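Local coordinates for putative type VI secretion protein (Escherichia coli, PDB 6SKI) that probably hydrolyses phospholipids as an antibacterial effector toxin that is loaded onto the VgrG spike of the type VI secretion system, at residues Ala32-Phe43 and Asp183-Phe194. Residues are numbered along the deposited sequence; the frame is centred on the assembly and turned at random.
Sequences ARGVTLTIGIFF and DFCIAKIQFDVF
L37 and Q190 join strands 32-43 and 184-194 near their middle: Q190 N donates to L37 O (2.8 Å), one rung of a parallel ladder that runs from R33 to F43. Between V35 and T36 the register slips by one residue at a beta bulge, where A187 is the extra residue; A187 N reaches V35 O from above the carbonyl plane, at a bent 142°. The face of L37, I39 and I41 is buried, with helix 156-178 against L37 and I41, so branched apolar side chains suit it. With CG anti to the backbone N (chi1 -178°), L37 brings CD2 to 3.7 Å from I186 CD1, while I41 CD1 meets F191 CD1 obliquely at 3.6 Å. On the other face, F42 and F194 hold their rings almost parallel (10°) but slid apart, centroids 4.9 Å from each other. Beside the T38 methyl, D192 OD2 forms a salt bridge with R239 and a hydrogen bond with Y109 OH. The pair lies within the parallel part of a mixed sheet, consistent with an alpha/beta-hydrolase fold: strand 121-128 pairs with the strand of 32-43 and strand 237-243 with that of 184-194, while helix 101-108 packs on F42 and F194.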
ATOM      1  N   ALA A  32     -12.027  17.636 -33.365  1.00 60.15           N
ATOM      2  CA  ALA A  32     -11.603  16.578 -32.462  1.00 60.15           C
ATOM      3  C   ALA A  32     -12.026  16.923 -31.043  1.00 60.15           C
ATOM      4  O   ALA A  32     -11.766  18.031 -30.566  1.00 60.15           O
ATOM      5  CB  ALA A  32     -10.091  16.366 -32.529  1.00 60.15           C
ATOM      6  N   ARG A  33     -12.684  15.974 -30.381  1.00 59.25           N
ATOM      7  CA  ARG A  33     -13.026  16.127 -28.976  1.00 59.25           C
ATOM      8  C   ARG A  33     -11.766  16.326 -28.152  1.00 59.25           C
ATOM      9  O   ARG A  33     -10.680  15.890 -28.529  1.00 59.25           O
ATOM     10  CB  ARG A  33     -13.742  14.882 -28.463  1.00 59.25           C
ATOM     11  CG  ARG A  33     -15.245  14.899 -28.510  1.00 59.25           C
ATOM     12  CD  ARG A  33     -15.741  13.552 -28.028  1.00 59.25           C
ATOM     13  NE  ARG A  33     -15.295  12.484 -28.915  1.00 59.25           N
ATOM     14  CZ  ARG A  33     -15.314  11.193 -28.607  1.00 59.25           C
ATOM     15  NH1 ARG A  33     -15.753  10.797 -27.424  1.00 59.25           N
ATOM     16  NH2 ARG A  33     -14.891  10.296 -29.484  1.00 59.25           N
ATOM     17  N   GLY A  34     -11.913  16.993 -27.014  1.00 54.99           N
ATOM     18  CA  GLY A  34     -10.896  16.994 -25.980  1.00 54.99           C
ATOM     19  C   GLY A  34     -11.405  16.207 -24.782  1.00 54.99           C
ATOM     20  O   GLY A  34     -12.322  16.646 -24.088  1.00 54.99           O
ATOM     21  N   VAL A  35     -10.802  15.042 -24.558  1.00 52.63           N
ATOM     22  CA  VAL A  35     -11.243  14.140 -23.500  1.00 52.63           C
ATOM     23  C   VAL A  35     -10.280  14.234 -22.324  1.00 52.63           C
ATOM     24  O   VAL A  35      -9.058  14.207 -22.501  1.00 52.63           O
ATOM     25  CB  VAL A  35     -11.389  12.695 -24.013  1.00 52.63           C
ATOM     26  CG1 VAL A  35     -12.142  12.691 -25.328  1.00 52.63           C
ATOM     27  CG2 VAL A  35     -10.050  12.011 -24.181  1.00 52.63           C
ATOM     28  N   THR A  36     -10.832  14.434 -21.132  1.00 50.29           N
ATOM     29  CA  THR A  36     -10.044  14.376 -19.907  1.00 50.29           C
ATOM     30  C   THR A  36      -9.882  12.922 -19.495  1.00 50.29           C
ATOM     31  O   THR A  36     -10.842  12.283 -19.058  1.00 50.29           O
ATOM     32  CB  THR A  36     -10.716  15.181 -18.801  1.00 50.29           C
ATOM     33  OG1 THR A  36     -11.275  16.377 -19.355  1.00 50.29           O
ATOM     34  CG2 THR A  36      -9.712  15.546 -17.729  1.00 50.29           C
ATOM     35  N   LEU A  37      -8.676  12.393 -19.622  1.00 46.97           N
ATOM     36  CA  LEU A  37      -8.401  11.007 -19.280  1.00 46.97           C
ATOM     37  C   LEU A  37      -7.784  10.953 -17.892  1.00 46.97           C
ATOM     38  O   LEU A  37      -6.730  11.548 -17.652  1.00 46.97           O
ATOM     39  CB  LEU A  37      -7.480  10.359 -20.309  1.00 46.97           C
ATOM     40  CG  LEU A  37      -7.156   8.887 -20.076  1.00 46.97           C
ATOM     41  CD1 LEU A  37      -8.413   8.050 -20.096  1.00 46.97           C
ATOM     42  CD2 LEU A  37      -6.202   8.418 -21.139  1.00 46.97           C
ATOM     43  N   THR A  38      -8.440  10.240 -16.986  1.00 44.07           N
ATOM     44  CA  THR A  38      -7.950  10.046 -15.632  1.00 44.07           C
ATOM     45  C   THR A  38      -7.430   8.626 -15.492  1.00 44.07           C
ATOM     46  O   THR A  38      -8.134   7.669 -15.824  1.00 44.07           O
ATOM     47  CB  THR A  38      -9.051  10.303 -14.607  1.00 44.07           C
ATOM     48  OG1 THR A  38      -9.886  11.371 -15.063  1.00 44.07           O
ATOM     49  CG2 THR A  38      -8.447  10.673 -13.274  1.00 44.07           C
ATOM     50  N   ILE A  39      -6.203   8.492 -15.006  1.00 43.08           N
ATOM     51  CA  ILE A  39      -5.600   7.192 -14.761  1.00 43.08           C
ATOM     52  C   ILE A  39      -5.639   6.941 -13.265  1.00 43.08           C
ATOM     53  O   ILE A  39      -5.028   7.682 -12.485  1.00 43.08           O
ATOM     54  CB  ILE A  39      -4.167   7.114 -15.306  1.00 43.08           C
ATOM     55  CG1 ILE A  39      -4.110   7.692 -16.720  1.00 43.08           C
ATOM     56  CG2 ILE A  39      -3.675   5.682 -15.288  1.00 43.08           C
ATOM     57  CD1 ILE A  39      -2.749   7.617 -17.357  1.00 43.08           C
ATOM     58  N   GLY A  40      -6.364   5.905 -12.864  1.00 42.27           N
ATOM     59  CA  GLY A  40      -6.446   5.546 -11.467  1.00 42.27           C
ATOM     60  C   GLY A  40      -5.263   4.708 -11.055  1.00 42.27           C
ATOM     61  O   GLY A  40      -5.116   3.569 -11.501  1.00 42.27           O
ATOM     62  N   ILE A  41      -4.410   5.263 -10.204  1.00 41.24           N
ATOM     63  CA  ILE A  41      -3.197   4.594  -9.757  1.00 41.24           C
ATOM     64  C   ILE A  41      -3.491   3.995  -8.395  1.00 41.24           C
ATOM     65  O   ILE A  41      -3.873   4.710  -7.462  1.00 41.24           O
ATOM     66  CB  ILE A  41      -2.004   5.556  -9.697  1.00 41.24           C
ATOM     67  CG1 ILE A  41      -2.054   6.529 -10.870  1.00 41.24           C
ATOM     68  CG2 ILE A  41      -0.712   4.785  -9.751  1.00 41.24           C
ATOM     69  CD1 ILE A  41      -1.632   5.914 -12.173  1.00 41.24           C
ATOM     70  N   PHE A  42      -3.325   2.682  -8.281  1.00 40.72           N
ATOM     71  CA  PHE A  42      -3.713   1.945  -7.086  1.00 40.72           C
ATOM     72  C   PHE A  42      -2.482   1.228  -6.558  1.00 40.72           C
ATOM     73  O   PHE A  42      -2.087   0.188  -7.091  1.00 40.72           O
ATOM     74  CB  PHE A  42      -4.839   0.963  -7.398  1.00 40.72           C
ATOM     75  CG  PHE A  42      -6.148   1.627  -7.689  1.00 40.72           C
ATOM     76  CD1 PHE A  42      -6.552   1.840  -8.990  1.00 40.72           C
ATOM     77  CD2 PHE A  42      -6.982   2.026  -6.664  1.00 40.72           C
ATOM     78  CE1 PHE A  42      -7.748   2.450  -9.261  1.00 40.72           C
ATOM     79  CE2 PHE A  42      -8.182   2.633  -6.936  1.00 40.72           C
ATOM     80  CZ  PHE A  42      -8.563   2.846  -8.233  1.00 40.72           C
ATOM     81  N   PHE A  43      -1.890   1.781  -5.507  1.00 42.05           N
ATOM     82  CA  PHE A  43      -0.694   1.235  -4.882  1.00 42.05           C
ATOM     83  C   PHE A  43      -1.148   0.405  -3.694  1.00 42.05           C
ATOM     84  O   PHE A  43      -1.616   0.951  -2.693  1.00 42.05           O
ATOM     85  CB  PHE A  43       0.241   2.342  -4.412  1.00 42.05           C
ATOM     86  CG  PHE A  43       0.952   3.068  -5.502  1.00 42.05           C
ATOM     87  CD1 PHE A  43       2.121   2.571  -6.036  1.00 42.05           C
ATOM     88  CD2 PHE A  43       0.489   4.288  -5.942  1.00 42.05           C
ATOM     89  CE1 PHE A  43       2.787   3.258  -7.015  1.00 42.05           C
ATOM     90  CE2 PHE A  43       1.153   4.976  -6.916  1.00 42.05           C
ATOM     91  CZ  PHE A  43       2.303   4.462  -7.454  1.00 42.05           C
ATOM     92  N   ASP A 183     -11.018   9.492 -32.733  1.00 62.97           N
ATOM     93  CA  ASP A 183     -11.718  10.690 -33.168  1.00 62.97           C
ATOM     94  C   ASP A 183     -11.539  11.818 -32.160  1.00 62.97           C
ATOM     95  O   ASP A 183     -12.235  12.834 -32.234  1.00 62.97           O
ATOM     96  CB  ASP A 183     -13.202  10.368 -33.371  1.00 62.97           C
ATOM     97  CG  ASP A 183     -13.945  11.440 -34.147  1.00 62.97           C
ATOM     98  OD1 ASP A 183     -13.319  12.426 -34.584  1.00 62.97           O
ATOM     99  OD2 ASP A 183     -15.173  11.289 -34.319  1.00 62.97           O
ATOM    100  N   PHE A 184     -10.623  11.653 -31.212  1.00 57.90           N
ATOM    101  CA  PHE A 184     -10.488  12.568 -30.094  1.00 57.90           C
ATOM    102  C   PHE A 184      -9.015  12.788 -29.797  1.00 57.90           C
ATOM    103  O   PHE A 184      -8.153  11.999 -30.188  1.00 57.90           O
ATOM    104  CB  PHE A 184     -11.197  12.028 -28.848  1.00 57.90           C
ATOM    105  CG  PHE A 184     -10.741  10.655 -28.444  1.00 57.90           C
ATOM    106  CD1 PHE A 184     -11.374   9.532 -28.936  1.00 57.90           C
ATOM    107  CD2 PHE A 184      -9.684  10.489 -27.567  1.00 57.90           C
ATOM    108  CE1 PHE A 184     -10.957   8.275 -28.570  1.00 57.90           C
ATOM    109  CE2 PHE A 184      -9.265   9.232 -27.198  1.00 57.90           C
ATOM    110  CZ  PHE A 184      -9.903   8.124 -27.699  1.00 57.90           C
ATOM    111  N   CYS A 185      -8.740  13.880 -29.097  1.00 57.33           N
ATOM    112  CA  CYS A 185      -7.445  14.147 -28.502  1.00 57.33           C
ATOM    113  C   CYS A 185      -7.595  14.141 -26.988  1.00 57.33           C
ATOM    114  O   CYS A 185      -8.595  14.632 -26.453  1.00 57.33           O
ATOM    115  CB  CYS A 185      -6.895  15.492 -28.971  1.00 57.33           C
ATOM    116  SG  CYS A 185      -5.288  15.907 -28.288  1.00 57.33           S
ATOM    117  N   ILE A 186      -6.608  13.578 -26.302  1.00 53.09           N
ATOM    118  CA  ILE A 186      -6.599  13.597 -24.845  1.00 53.09           C
ATOM    119  C   ILE A 186      -6.158  14.988 -24.411  1.00 53.09           C
ATOM    120  O   ILE A 186      -4.986  15.349 -24.531  1.00 53.09           O
ATOM    121  CB  ILE A 186      -5.687  12.509 -24.272  1.00 53.09           C
ATOM    122  CG1 ILE A 186      -6.195  11.135 -24.702  1.00 53.09           C
ATOM    123  CG2 ILE A 186      -5.636  12.602 -22.761  1.00 53.09           C
ATOM    124  CD1 ILE A 186      -5.269  10.005 -24.366  1.00 53.09           C
ATOM    125  N   ALA A 187      -7.102  15.773 -23.906  1.00 52.43           N
ATOM    126  CA  ALA A 187      -6.848  17.162 -23.565  1.00 52.43           C
ATOM    127  C   ALA A 187      -6.235  17.327 -22.189  1.00 52.43           C
ATOM    128  O   ALA A 187      -5.753  18.417 -21.866  1.00 52.43           O
ATOM    129  CB  ALA A 187      -8.147  17.966 -23.635  1.00 52.43           C
ATOM    130  N   LYS A 188      -6.252  16.278 -21.375  1.00 48.71           N
ATOM    131  CA  LYS A 188      -5.700  16.337 -20.033  1.00 48.71           C
ATOM    132  C   LYS A 188      -5.461  14.917 -19.551  1.00 48.71           C
ATOM    133  O   LYS A 188      -6.258  14.021 -19.831  1.00 48.71           O
ATOM    134  CB  LYS A 188      -6.644  17.070 -19.078  1.00 48.71           C
ATOM    135  CG  LYS A 188      -5.977  17.616 -17.839  1.00 48.71           C
ATOM    136  CD  LYS A 188      -6.977  18.360 -16.981  1.00 48.71           C
ATOM    137  CE  LYS A 188      -6.434  18.604 -15.590  1.00 48.71           C
ATOM    138  NZ  LYS A 188      -7.168  19.701 -14.903  1.00 48.71           N
ATOM    139  N   ILE A 189      -4.360  14.720 -18.840  1.00 46.00           N
ATOM    140  CA  ILE A 189      -4.061  13.459 -18.177  1.00 46.00           C
ATOM    141  C   ILE A 189      -4.142  13.718 -16.683  1.00 46.00           C
ATOM    142  O   ILE A 189      -3.325  14.459 -16.124  1.00 46.00           O
ATOM    143  CB  ILE A 189      -2.687  12.908 -18.573  1.00 46.00           C
ATOM    144  CG1 ILE A 189      -2.682  12.482 -20.041  1.00 46.00           C
ATOM    145  CG2 ILE A 189      -2.300  11.753 -17.667  1.00 46.00           C
ATOM    146  CD1 ILE A 189      -3.221  11.099 -20.281  1.00 46.00           C
ATOM    147  N   GLN A 190      -5.139  13.131 -16.038  1.00 45.03           N
ATOM    148  CA  GLN A 190      -5.310  13.229 -14.601  1.00 45.03           C
ATOM    149  C   GLN A 190      -4.927  11.911 -13.942  1.00 45.03           C
ATOM    150  O   GLN A 190      -4.851  10.866 -14.590  1.00 45.03           O
ATOM    151  CB  GLN A 190      -6.752  13.590 -14.252  1.00 45.03           C
ATOM    152  CG  GLN A 190      -7.023  15.067 -14.138  1.00 45.03           C
ATOM    153  CD  GLN A 190      -8.496  15.363 -14.017  1.00 45.03           C
ATOM    154  OE1 GLN A 190      -9.333  14.510 -14.304  1.00 45.03           O
ATOM    155  NE2 GLN A 190      -8.825  16.574 -13.595  1.00 45.03           N
ATOM    156  N   PHE A 191      -4.678  11.972 -12.637  1.00 43.77           N
ATOM    157  CA  PHE A 191      -4.339  10.794 -11.852  1.00 43.77           C
ATOM    158  C   PHE A 191      -5.192  10.753 -10.597  1.00 43.77           C
ATOM    159  O   PHE A 191      -5.347  11.769  -9.916  1.00 43.77           O
ATOM    160  CB  PHE A 191      -2.857  10.787 -11.465  1.00 43.77           C
ATOM    161  CG  PHE A 191      -1.928  10.548 -12.616  1.00 43.77           C
ATOM    162  CD1 PHE A 191      -1.856   9.308 -13.217  1.00 43.77           C
ATOM    163  CD2 PHE A 191      -1.111  11.558 -13.082  1.00 43.77           C
ATOM    164  CE1 PHE A 191      -1.001   9.085 -14.266  1.00 43.77           C
ATOM    165  CE2 PHE A 191      -0.254  11.338 -14.132  1.00 43.77           C
ATOM    166  CZ  PHE A 191      -0.199  10.098 -14.725  1.00 43.77           C
ATOM    167  N   ASP A 192      -5.748   9.583 -10.299  1.00 43.21           N
ATOM    168  CA  ASP A 192      -6.361   9.293  -9.005  1.00 43.21           C
ATOM    169  C   ASP A 192      -5.481   8.249  -8.335  1.00 43.21           C
ATOM    170  O   ASP A 192      -5.529   7.068  -8.686  1.00 43.21           O
ATOM    171  CB  ASP A 192      -7.791   8.795  -9.147  1.00 43.21           C
ATOM    172  CG  ASP A 192      -8.721   9.849  -9.674  1.00 43.21           C
ATOM    173  OD1 ASP A 192      -8.655  10.992  -9.182  1.00 43.21           O
ATOM    174  OD2 ASP A 192      -9.533   9.532 -10.565  1.00 43.21           O
ATOM    175  N   VAL A 193      -4.681   8.682  -7.372  1.00 41.24           N
ATOM    176  CA  VAL A 193      -3.693   7.823  -6.741  1.00 41.24           C
ATOM    177  C   VAL A 193      -4.253   7.320  -5.420  1.00 41.24           C
ATOM    178  O   VAL A 193      -4.687   8.113  -4.576  1.00 41.24           O
ATOM    179  CB  VAL A 193      -2.364   8.564  -6.537  1.00 41.24           C
ATOM    180  CG1 VAL A 193      -1.236   7.575  -6.371  1.00 41.24           C
ATOM    181  CG2 VAL A 193      -2.095   9.484  -7.711  1.00 41.24           C
ATOM    182  N   PHE A 194      -4.262   6.002  -5.252  1.00 40.92           N
ATOM    183  CA  PHE A 194      -4.764   5.350  -4.052  1.00 40.92           C
ATOM    184  C   PHE A 194      -3.685   4.427  -3.516  1.00 40.92           C
ATOM    185  O   PHE A 194      -3.025   3.730  -4.290  1.00 40.92           O
ATOM    186  CB  PHE A 194      -6.034   4.555  -4.344  1.00 40.92           C
ATOM    187  CG  PHE A 194      -7.196   5.401  -4.753  1.00 40.92           C
ATOM    188  CD1 PHE A 194      -7.392   5.731  -6.079  1.00 40.92           C
ATOM    189  CD2 PHE A 194      -8.103   5.850  -3.817  1.00 40.92           C
ATOM    190  CE1 PHE A 194      -8.462   6.503  -6.459  1.00 40.92           C
ATOM    191  CE2 PHE A 194      -9.173   6.620  -4.193  1.00 40.92           C
ATOM    192  CZ  PHE A 194      -9.353   6.947  -5.516  1.00 40.92           C
TER